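Local coordinates for hypothetical protein, GDSL-like Lipase/Acylhydrolase family protein (Bacteroides uniformis, PDB 4M8K) that probably hydrolyses esters or other acyl compounds as a putative member of the GDSL-like lipase/acylhydrolase family, its natural substrate not being established, at residues 114-122 with 168-176; 147-158 with 181-191. All blocks are in the same frame, centred on the assembly; numbering follows the deposited sequence.

Contact 1 (114-122 with 168-176); sequences IILVFGGTN and NITNSELSE. With ACT (acetate ion), chain C.
The Phe118 ring carries the CG2 methyl of Ile169 over the centre of one face, 3.6 Å from the centroid and 5° off its normal, a CH-pi contact; water 1 lies in plane at the ring edge. This water donates to Gly119 O and Ile169 O and accepts from Asn171 N, tying the segments together beyond the Val117-Ile169 bond. Phe118 CG is trans to its backbone N (chi1 -167°), which lays the ring across the Ile169 branch. With an alanine here, the Ile169 methyl would probably lose its aromatic platform and Trp64, which also meets the ring, would face a gap.

Strand pairing is parallel, Val117 opposite Asn168, and Ile169 N donates to Val117 O (2.7 Å, 140° at the hydrogen). Water 2 links Gly119 N to Asn168 OD1, while Asn168 ND2 binds Asn193. Asn171 ND2 donates to Thr121 OG1 (3.0 Å), which lies slightly off the amide plane. Asn122 ND2 donates to acetate OXT (2.7 Å); the ion, probably from the crystallisation liquor, marks a site rather than a substrate. With Gly84 N, Asn122 ND2 probably matches the GDSL oxyanion hole, while Ser29 OG and His205 NE2, also bonded to the ion, are placed as nucleophile and base would be. Strand 114-118 is central in the parallel sheet and 165-170 lies between it and 192-195; helix 64-71 packs against Leu116 and Ile169, helices 146-160 and 176-189 against Asn168.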
loop_
_atom_site.group_PDB
_atom_site.type_symbol
_atom_site.label_atom_id
_atom_site.label_comp_id
_atom_site.label_asym_id
_atom_site.label_seq_id
_atom_site.Cartn_x
_atom_site.Cartn_y
_atom_site.Cartn_z
ATOM N N ILE A 114 3.448 1.523 12.996
ATOM C CA ILE A 114 3.095 2.313 11.819
ATOM C C ILE A 114 2.695 1.348 10.726
ATOM O O ILE A 114 3.440 0.385 10.399
ATOM C CB ILE A 114 4.257 3.243 11.371
ATOM C CG1 ILE A 114 4.542 4.311 12.438
ATOM C CG2 ILE A 114 3.919 3.952 10.060
ATOM C CD1 ILE A 114 5.892 4.992 12.253
ATOM N N ILE A 115 1.534 1.602 10.113
ATOM C CA ILE A 115 1.096 0.836 8.936
ATOM C C ILE A 115 0.968 1.800 7.734
ATOM O O ILE A 115 0.272 2.822 7.793
ATOM C CB ILE A 115 -0.223 0.100 9.169
ATOM C CG1 ILE A 115 -0.057 -0.896 10.320
ATOM C CG2 ILE A 115 -0.669 -0.611 7.897
ATOM C CD1 ILE A 115 -1.319 -1.549 10.765
ATOM N N LEU A 116 1.665 1.456 6.661
ATOM C CA LEU A 116 1.597 2.177 5.417
ATOM C C LEU A 116 0.836 1.341 4.362
ATOM O O LEU A 116 1.308 0.303 3.911
ATOM C CB LEU A 116 3.003 2.546 4.952
ATOM C CG LEU A 116 3.891 3.212 6.009
ATOM C CD1 LEU A 116 5.282 3.378 5.428
ATOM C CD2 LEU A 116 3.362 4.549 6.506
ATOM N N VAL A 117 -0.343 1.842 3.996
ATOM C CA VAL A 117 -1.231 1.219 3.012
ATOM C C VAL A 117 -0.978 1.912 1.692
ATOM O O VAL A 117 -1.103 3.142 1.610
ATOM C CB VAL A 117 -2.728 1.362 3.398
ATOM C CG1 VAL A 117 -3.598 0.595 2.418
ATOM C CG2 VAL A 117 -2.968 0.852 4.800
ATOM N N PHE A 118 -0.583 1.132 0.672
ATOM C CA PHE A 118 -0.206 1.671 -0.645
ATOM C C PHE A 118 -0.852 0.817 -1.739
ATOM O O PHE A 118 -0.231 -0.028 -2.388
ATOM C CB PHE A 118 1.314 1.701 -0.748
ATOM C CG PHE A 118 1.876 2.481 -1.883
ATOM C CD1 PHE A 118 1.076 3.010 -2.911
ATOM C CD2 PHE A 118 3.226 2.716 -1.915
ATOM C CE1 PHE A 118 1.629 3.741 -3.887
ATOM C CE2 PHE A 118 3.802 3.473 -2.904
ATOM C CZ PHE A 118 3.011 3.975 -3.912
ATOM N N GLY A 119 -2.131 1.070 -1.951
ATOM C CA GLY A 119 -2.951 0.315 -2.905
ATOM C C GLY A 119 -3.933 1.186 -3.694
ATOM O O GLY A 119 -4.045 2.453 -3.512
ATOM N N GLY A 120 -4.606 0.505 -4.608
ATOM C CA GLY A 120 -5.572 1.146 -5.488
ATOM C C GLY A 120 -5.173 1.274 -6.919
ATOM O O GLY A 120 -6.032 1.367 -7.799
ATOM N N THR A 121 -3.869 1.230 -7.192
ATOM C CA THR A 121 -3.428 1.250 -8.602
ATOM C C THR A 121 -4.075 0.132 -9.449
ATOM O O THR A 121 -4.562 0.361 -10.549
ATOM C CB THR A 121 -1.891 1.209 -8.697
ATOM O OG1 THR A 121 -1.351 2.372 -8.098
ATOM C CG2 THR A 121 -1.465 1.170 -10.156
ATOM N N ASN A 122 -4.083 -1.085 -8.945
ATOM C CA ASN A 122 -4.660 -2.174 -9.693
ATOM C C ASN A 122 -6.196 -2.073 -9.791
ATOM O O ASN A 122 -6.772 -2.424 -10.826
ATOM C CB ASN A 122 -4.222 -3.500 -9.095
ATOM C CG ASN A 122 -2.734 -3.755 -9.319
ATOM O OD1 ASN A 122 -2.260 -3.803 -10.466
ATOM N ND2 ASN A 122 -2.001 -3.900 -8.234
ATOM N N ASN A 168 -2.373 6.188 4.550
ATOM C CA ASN A 168 -2.673 5.763 3.217
ATOM C C ASN A 168 -1.778 6.511 2.210
ATOM O O ASN A 168 -1.487 7.707 2.377
ATOM C CB ASN A 168 -4.108 6.033 2.844
ATOM C CG ASN A 168 -4.517 5.301 1.561
ATOM O OD1 ASN A 168 -4.535 4.046 1.516
ATOM N ND2 ASN A 168 -4.872 6.043 0.542
ATOM N N ILE A 169 -1.380 5.803 1.172
ATOM C CA ILE A 169 -0.532 6.394 0.145
ATOM C C ILE A 169 -1.253 6.245 -1.199
ATOM O O ILE A 169 -1.484 5.102 -1.651
ATOM C CB ILE A 169 0.815 5.715 0.079
ATOM C CG1 ILE A 169 1.614 5.886 1.371
ATOM C CG2 ILE A 169 1.666 6.281 -1.067
ATOM C CD1 ILE A 169 2.879 4.984 1.407
ATOM N N THR A 170 -1.604 7.386 -1.811
ATOM C CA THR A 170 -2.296 7.434 -3.127
ATOM C C THR A 170 -1.332 7.676 -4.286
ATOM O O THR A 170 -0.741 8.757 -4.435
ATOM C CB THR A 170 -3.414 8.504 -3.139
ATOM O OG1 THR A 170 -4.384 8.184 -2.146
ATOM C CG2 THR A 170 -4.120 8.576 -4.510
ATOM N N ASN A 171 -1.128 6.642 -5.098
ATOM C CA ASN A 171 -0.392 6.785 -6.347
ATOM C C ASN A 171 -0.907 7.950 -7.201
ATOM O O ASN A 171 -2.106 8.266 -7.210
ATOM C CB ASN A 171 -0.466 5.506 -7.171
ATOM C CG ASN A 171 0.579 5.441 -8.275
ATOM O OD1 ASN A 171 1.489 6.258 -8.328
ATOM N ND2 ASN A 171 0.433 4.482 -9.168
ATOM N N SER A 172 0.004 8.558 -7.946
ATOM C CA SER A 172 -0.392 9.504 -8.977
ATOM C C SER A 172 -0.960 8.756 -10.177
ATOM O O SER A 172 -0.726 7.558 -10.348
ATOM C CB SER A 172 0.814 10.334 -9.401
ATOM O OG SER A 172 1.829 9.463 -9.873
ATOM N N GLU A 173 -1.701 9.491 -11.006
ATOM C CA GLU A 173 -2.169 9.045 -12.329
ATOM C C GLU A 173 -3.213 7.924 -12.276
ATOM O O GLU A 173 -3.366 7.169 -13.207
ATOM C CB GLU A 173 -0.970 8.674 -13.210
ATOM C CG GLU A 173 0.007 9.847 -13.340
ATOM C CD GLU A 173 1.271 9.474 -14.088
ATOM O OE1 GLU A 173 2.088 8.719 -13.560
ATOM O OE2 GLU A 173 1.458 9.940 -15.210
ATOM N N LEU A 174 -3.956 7.842 -11.185
ATOM C CA LEU A 174 -5.100 6.914 -11.112
ATOM C C LEU A 174 -6.408 7.570 -11.539
ATOM O O LEU A 174 -6.495 8.779 -11.629
ATOM C CB LEU A 174 -5.230 6.353 -9.703
ATOM C CG LEU A 174 -3.982 5.608 -9.169
ATOM C CD1 LEU A 174 -4.354 4.941 -7.856
ATOM C CD2 LEU A 174 -3.377 4.592 -10.134
ATOM N N SER A 175 -7.444 6.770 -11.772
ATOM C CA SER A 175 -8.750 7.322 -12.115
ATOM C C SER A 175 -9.183 8.332 -11.109
ATOM O O SER A 175 -8.846 8.248 -9.947
ATOM C CB SER A 175 -9.811 6.205 -12.223
ATOM O OG SER A 175 -10.139 5.602 -11.005
ATOM N N GLU A 176 -9.977 9.289 -11.589
ATOM C CA GLU A 176 -10.609 10.281 -10.758
ATOM C C GLU A 176 -11.403 9.638 -9.667
ATOM O O GLU A 176 -11.322 10.032 -8.524
ATOM C CB GLU A 176 -11.560 11.122 -11.610
ATOM C CG GLU A 176 -11.764 12.524 -11.073
ATOM C CD GLU A 176 -12.433 13.466 -12.092
ATOM O OE1 GLU A 176 -13.461 13.104 -12.738
ATOM O OE2 GLU A 176 -11.909 14.579 -12.244
HETATM C C ACT C . 1.019 -3.289 -9.614
HETATM O O ACT C . 1.779 -3.728 -10.493
HETATM O OXT ACT C . 0.676 -4.021 -8.685
HETATM C CH3 ACT C . 0.521 -1.875 -9.629
HETATM O O HOH W 1 -2.042 4.002 -4.154
HETATM O O HOH W 2 -3.871 2.647 -0.562
#

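Contact 2 (147-158 with 181-191); sequences RPAFCYLLASLK and SMDEICRHYGI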
loop_
_atom_site.group_PDB
_atom_site.type_symbol
_atom_site.label_atom_id
_atom_site.label_comp_id
_atom_site.label_asym_id
_atom_site.label_seq_id
_atom_site.Cartn_x
_atom_site.Cartn_y
_atom_site.Cartn_z
ATOM N N ARG A 147 -15.225 1.186 -3.439
ATOM C CA ARG A 147 -15.547 1.974 -2.257
ATOM C C ARG A 147 -15.892 1.119 -1.020
ATOM O O ARG A 147 -15.310 1.365 0.038
ATOM C CB ARG A 147 -16.635 2.977 -2.537
ATOM C CG ARG A 147 -16.150 4.100 -3.453
ATOM C CD ARG A 147 -17.333 4.906 -3.953
ATOM N NE ARG A 147 -16.945 6.006 -4.850
ATOM C CZ ARG A 147 -17.803 6.666 -5.620
ATOM N NH1 ARG A 147 -19.090 6.320 -5.637
ATOM N NH2 ARG A 147 -17.391 7.673 -6.386
ATOM N N PRO A 148 -16.820 0.132 -1.141
ATOM C CA PRO A 148 -17.019 -0.690 0.058
ATOM C C PRO A 148 -15.726 -1.381 0.550
ATOM O O PRO A 148 -15.481 -1.411 1.742
ATOM C CB PRO A 148 -18.053 -1.713 -0.389
ATOM C CG PRO A 148 -18.751 -1.101 -1.586
ATOM C CD PRO A 148 -17.715 -0.241 -2.247
ATOM N N ALA A 149 -14.913 -1.916 -0.375
ATOM C CA ALA A 149 -13.652 -2.588 -0.001
ATOM C C ALA A 149 -12.649 -1.696 0.736
ATOM O O ALA A 149 -12.110 -2.117 1.748
ATOM C CB ALA A 149 -13.016 -3.218 -1.220
ATOM N N PHE A 150 -12.459 -0.461 0.270
ATOM C CA PHE A 150 -11.535 0.479 0.885
ATOM C C PHE A 150 -12.072 0.976 2.197
ATOM O O PHE A 150 -11.331 1.143 3.162
ATOM C CB PHE A 150 -11.225 1.659 -0.067
ATOM C CG PHE A 150 -10.065 2.471 0.375
ATOM C CD1 PHE A 150 -8.758 2.034 0.205
ATOM C CD2 PHE A 150 -10.282 3.704 0.988
ATOM C CE1 PHE A 150 -7.690 2.791 0.691
ATOM C CE2 PHE A 150 -9.210 4.484 1.425
ATOM C CZ PHE A 150 -7.919 4.023 1.276
ATOM N N CYS A 151 -13.386 1.199 2.274
ATOM C CA CYS A 151 -13.970 1.462 3.592
ATOM C C CYS A 151 -13.699 0.281 4.543
ATOM O O CYS A 151 -13.353 0.466 5.714
ATOM C CB CYS A 151 -15.483 1.682 3.471
ATOM S SG CYS A 151 -16.054 3.149 2.538
ATOM N N TYR A 152 -13.940 -0.953 4.070
ATOM C CA TYR A 152 -13.820 -2.111 4.954
ATOM C C TYR A 152 -12.356 -2.203 5.408
ATOM O O TYR A 152 -12.053 -2.553 6.558
ATOM C CB TYR A 152 -14.364 -3.379 4.276
ATOM C CG TYR A 152 -14.029 -4.720 4.948
ATOM C CD1 TYR A 152 -12.814 -5.372 4.711
ATOM C CD2 TYR A 152 -14.924 -5.340 5.782
ATOM C CE1 TYR A 152 -12.510 -6.607 5.303
ATOM C CE2 TYR A 152 -14.644 -6.581 6.350
ATOM C CZ TYR A 152 -13.453 -7.206 6.112
ATOM O OH TYR A 152 -13.182 -8.395 6.711
ATOM N N LEU A 153 -11.458 -1.847 4.513
ATOM C CA LEU A 153 -10.015 -1.915 4.774
ATOM C C LEU A 153 -9.640 -1.028 5.927
ATOM O O LEU A 153 -9.060 -1.485 6.931
ATOM C CB LEU A 153 -9.226 -1.523 3.504
ATOM C CG LEU A 153 -7.691 -1.588 3.623
ATOM C CD1 LEU A 153 -7.214 -2.992 3.953
ATOM C CD2 LEU A 153 -7.027 -1.114 2.343
ATOM N N LEU A 154 -9.938 0.255 5.808
ATOM C CA LEU A 154 -9.567 1.167 6.894
ATOM C C LEU A 154 -10.320 0.824 8.182
ATOM O O LEU A 154 -9.754 0.892 9.265
ATOM C CB LEU A 154 -9.780 2.614 6.513
ATOM C CG LEU A 154 -9.064 3.081 5.231
ATOM C CD1 LEU A 154 -9.123 4.595 5.114
ATOM C CD2 LEU A 154 -7.617 2.651 5.213
ATOM N N ALA A 155 -11.576 0.457 8.055
ATOM C CA ALA A 155 -12.405 0.178 9.241
ATOM C C ALA A 155 -11.801 -0.967 9.989
ATOM O O ALA A 155 -11.634 -0.904 11.183
ATOM C CB ALA A 155 -13.834 -0.138 8.837
ATOM N N SER A 156 -11.441 -2.015 9.258
ATOM C CA SER A 156 -10.844 -3.235 9.837
ATOM C C SER A 156 -9.429 -3.050 10.352
ATOM O O SER A 156 -9.129 -3.578 11.429
ATOM C CB SER A 156 -10.824 -4.394 8.825
ATOM O OG SER A 156 -12.134 -4.672 8.387
ATOM N N LEU A 157 -8.567 -2.317 9.609
ATOM C CA LEU A 157 -7.247 -1.996 10.131
ATOM C C LEU A 157 -7.317 -1.229 11.455
ATOM O O LEU A 157 -6.545 -1.510 12.393
ATOM C CB LEU A 157 -6.451 -1.189 9.143
ATOM C CG LEU A 157 -5.947 -2.023 7.980
ATOM C CD1 LEU A 157 -5.301 -1.087 6.953
ATOM C CD2 LEU A 157 -5.013 -3.112 8.469
ATOM N N LYS A 158 -8.226 -0.263 11.549
ATOM C CA LYS A 158 -8.385 0.513 12.783
ATOM C C LYS A 158 -8.835 -0.370 13.967
ATOM O O LYS A 158 -8.392 -0.155 15.076
ATOM C CB LYS A 158 -9.348 1.688 12.595
ATOM C CG LYS A 158 -8.712 2.858 11.867
ATOM C CD LYS A 158 -9.708 3.912 11.418
ATOM C CE LYS A 158 -10.391 4.620 12.562
ATOM N NZ LYS A 158 -9.400 5.277 13.410
ATOM N N SER A 181 -12.235 8.731 -4.213
ATOM C CA SER A 181 -12.823 7.800 -3.239
ATOM C C SER A 181 -11.859 7.549 -2.069
ATOM O O SER A 181 -12.265 7.598 -0.909
ATOM C CB SER A 181 -13.221 6.476 -3.892
ATOM O OG SER A 181 -14.233 6.652 -4.895
HETATM N N MSE A 182 -10.582 7.293 -2.345
HETATM C CA MSE A 182 -9.613 7.053 -1.235
HETATM C C MSE A 182 -9.500 8.297 -0.358
HETATM O O MSE A 182 -9.428 8.195 0.864
HETATM C CB MSE A 182 -8.251 6.625 -1.766
HETATM C CG MSE A 182 -8.321 5.156 -2.036
HETATM SE SE MSE A 182 -6.596 4.302 -2.418
HETATM C CE MSE A 182 -6.028 5.401 -3.940
ATOM N N ASP A 183 -9.566 9.488 -0.941
ATOM C CA ASP A 183 -9.375 10.684 -0.129
ATOM C C ASP A 183 -10.573 10.890 0.777
ATOM O O ASP A 183 -10.424 11.197 1.946
ATOM C CB ASP A 183 -9.135 11.909 -0.995
ATOM C CG ASP A 183 -8.485 13.033 -0.216
ATOM O OD1 ASP A 183 -7.456 12.850 0.410
ATOM O OD2 ASP A 183 -9.006 14.114 -0.195
ATOM N N GLU A 184 -11.757 10.718 0.218
ATOM C CA GLU A 184 -13.005 10.832 0.983
ATOM C C GLU A 184 -13.101 9.788 2.120
ATOM O O GLU A 184 -13.501 10.080 3.252
ATOM C CB GLU A 184 -14.201 10.664 0.050
ATOM C CG GLU A 184 -15.542 10.510 0.773
ATOM C CD GLU A 184 -15.915 11.716 1.630
ATOM O OE1 GLU A 184 -15.199 12.743 1.643
ATOM O OE2 GLU A 184 -16.958 11.664 2.301
ATOM N N ILE A 185 -12.767 8.549 1.796
ATOM C CA ILE A 185 -12.819 7.474 2.776
ATOM C C ILE A 185 -11.730 7.629 3.846
ATOM O O ILE A 185 -12.042 7.420 5.043
ATOM C CB ILE A 185 -12.762 6.061 2.081
ATOM C CG1 ILE A 185 -13.976 5.880 1.178
ATOM C CG2 ILE A 185 -12.745 4.951 3.110
ATOM C CD1 ILE A 185 -13.878 4.734 0.207
ATOM N N CYS A 186 -10.488 7.999 3.472
ATOM C CA CYS A 186 -9.486 8.379 4.453
ATOM C C CYS A 186 -9.994 9.466 5.392
ATOM O O CYS A 186 -9.838 9.368 6.615
ATOM C CB CYS A 186 -8.238 8.894 3.793
ATOM S SG CYS A 186 -7.260 7.548 3.038
ATOM N N ARG A 187 -10.622 10.482 4.837
ATOM C CA ARG A 187 -11.208 11.565 5.686
ATOM C C ARG A 187 -12.293 11.016 6.648
ATOM O O ARG A 187 -12.326 11.369 7.848
ATOM C CB ARG A 187 -11.735 12.705 4.810
ATOM C CG ARG A 187 -12.369 13.875 5.628
ATOM C CD ARG A 187 -13.679 14.484 5.064
ATOM N NE ARG A 187 -14.716 13.472 4.756
ATOM C CZ ARG A 187 -15.541 12.921 5.648
ATOM N NH1 ARG A 187 -15.508 13.287 6.915
ATOM N NH2 ARG A 187 -16.431 12.003 5.274
ATOM N N HIS A 188 -13.159 10.135 6.152
ATOM C CA HIS A 188 -14.158 9.529 7.026
ATOM C C HIS A 188 -13.490 8.884 8.240
ATOM O O HIS A 188 -13.887 9.096 9.338
ATOM C CB HIS A 188 -14.984 8.479 6.275
ATOM C CG HIS A 188 -16.041 7.815 7.125
ATOM N ND1 HIS A 188 -17.330 8.314 7.247
ATOM C CD2 HIS A 188 -15.996 6.710 7.913
ATOM C CE1 HIS A 188 -18.029 7.556 8.078
ATOM N NE2 HIS A 188 -17.241 6.583 8.508
ATOM N N TYR A 189 -12.462 8.070 7.999
ATOM C CA TYR A 189 -11.824 7.301 9.055
ATOM C C TYR A 189 -10.693 8.049 9.790
ATOM O O TYR A 189 -10.105 7.501 10.729
ATOM C CB TYR A 189 -11.356 5.952 8.493
ATOM C CG TYR A 189 -12.532 4.993 8.223
ATOM C CD1 TYR A 189 -13.174 4.325 9.262
ATOM C CD2 TYR A 189 -13.018 4.824 6.941
ATOM C CE1 TYR A 189 -14.222 3.452 8.998
ATOM C CE2 TYR A 189 -14.082 3.994 6.674
ATOM C CZ TYR A 189 -14.665 3.290 7.701
ATOM O OH TYR A 189 -15.746 2.484 7.380
ATOM N N GLY A 190 -10.456 9.312 9.438
ATOM C CA GLY A 190 -9.440 10.117 10.128
ATOM C C GLY A 190 -8.043 9.575 9.859
ATOM O O GLY A 190 -7.201 9.612 10.726
ATOM N N ILE A 191 -7.844 8.977 8.696
ATOM C CA ILE A 191 -6.544 8.496 8.283
ATOM C C ILE A 191 -5.886 9.483 7.312
ATOM O O ILE A 191 -6.500 9.856 6.268
ATOM C CB ILE A 191 -6.681 7.156 7.541
ATOM C CG1 ILE A 191 -7.212 6.032 8.433
ATOM C CG2 ILE A 191 -5.350 6.757 6.883
ATOM C CD1 ILE A 191 -6.475 5.858 9.722
#
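Ile185 and Tyr189 enter the surface of helix 147-158 as knobs into holes, the first among Arg147, Phe150, Cys151 and Leu154, the second among Cys151, Leu154, Ala155 and Lys158. The segment axes come within 9.9 Å and cross at 32° with N-to-C directions broadly alike, and Cys151 pairs with Ile185, Leu154 with Tyr189. Both helices belong to the beta-alpha-beta crossovers of the alpha/beta fold, and both pack on strand 165-170.

Three side chains of helix 181-189 meet the Phe150 ring, one over a face and two at its edge. Met182, a selenomethionine, crosses it at about a right angle, its CG over the ring centre at 3.5 Å from the centroid, with SE oblique to the same ring in a Met-aromatic contact. Cys186 SG lies in plane at the edge, 4.0 Å from Phe150 CE2, and Ile185 CB also meets the edge. The ring gets there because Phe150 CG is trans to the backbone N (chi1 -167°), which turns it from its own helix into the groove. Ile185 CD1 lies 3.6 Å from Cys151 SG, the CG2 branch meeting the Phe150 ring at CD2.

The Tyr189 ring is sandwiched between His188 CD2 over one face and Ala155 N, offset toward the rim, over the other. Ala155 CB is 3.6 Å from Tyr189 CE1, and the aliphatic part of Lys158 runs obliquely beside the ring. A Schellman motif follows, with Gly190 at positive phi, and Ile191 CG1 approaches Leu154 CD1 (4.1 Å).

At the other end the contact turns polar. Ser181 OG, whose main partner is Glu177 O, also accepts from Arg147 NE in the guanidinium plane, over 2.8 Å and at a nearly straight 177°.

Contact 1 lies inside the sheet, with nine of its ten touching residues buried and its centre about 6 Å from that of the chain; contact 2 is centred about 13 Å out and is partly buried, reaching the exposed Lys158. The first joins strand to strand and then loop to helix start through backbone bonds, amides and water; the second joins helix to helix, mainly through apolar and sulfur-aromatic packing. Their segments alternate along the chain, as expected where strands and helices alternate in beta-alpha-beta units. They meet at Asn168, where OD1 is 3.4 Å from Phe150 CZ and CB is 3.5 Å from Cys186 SG. Of the two, only contact 1 holds the acetate.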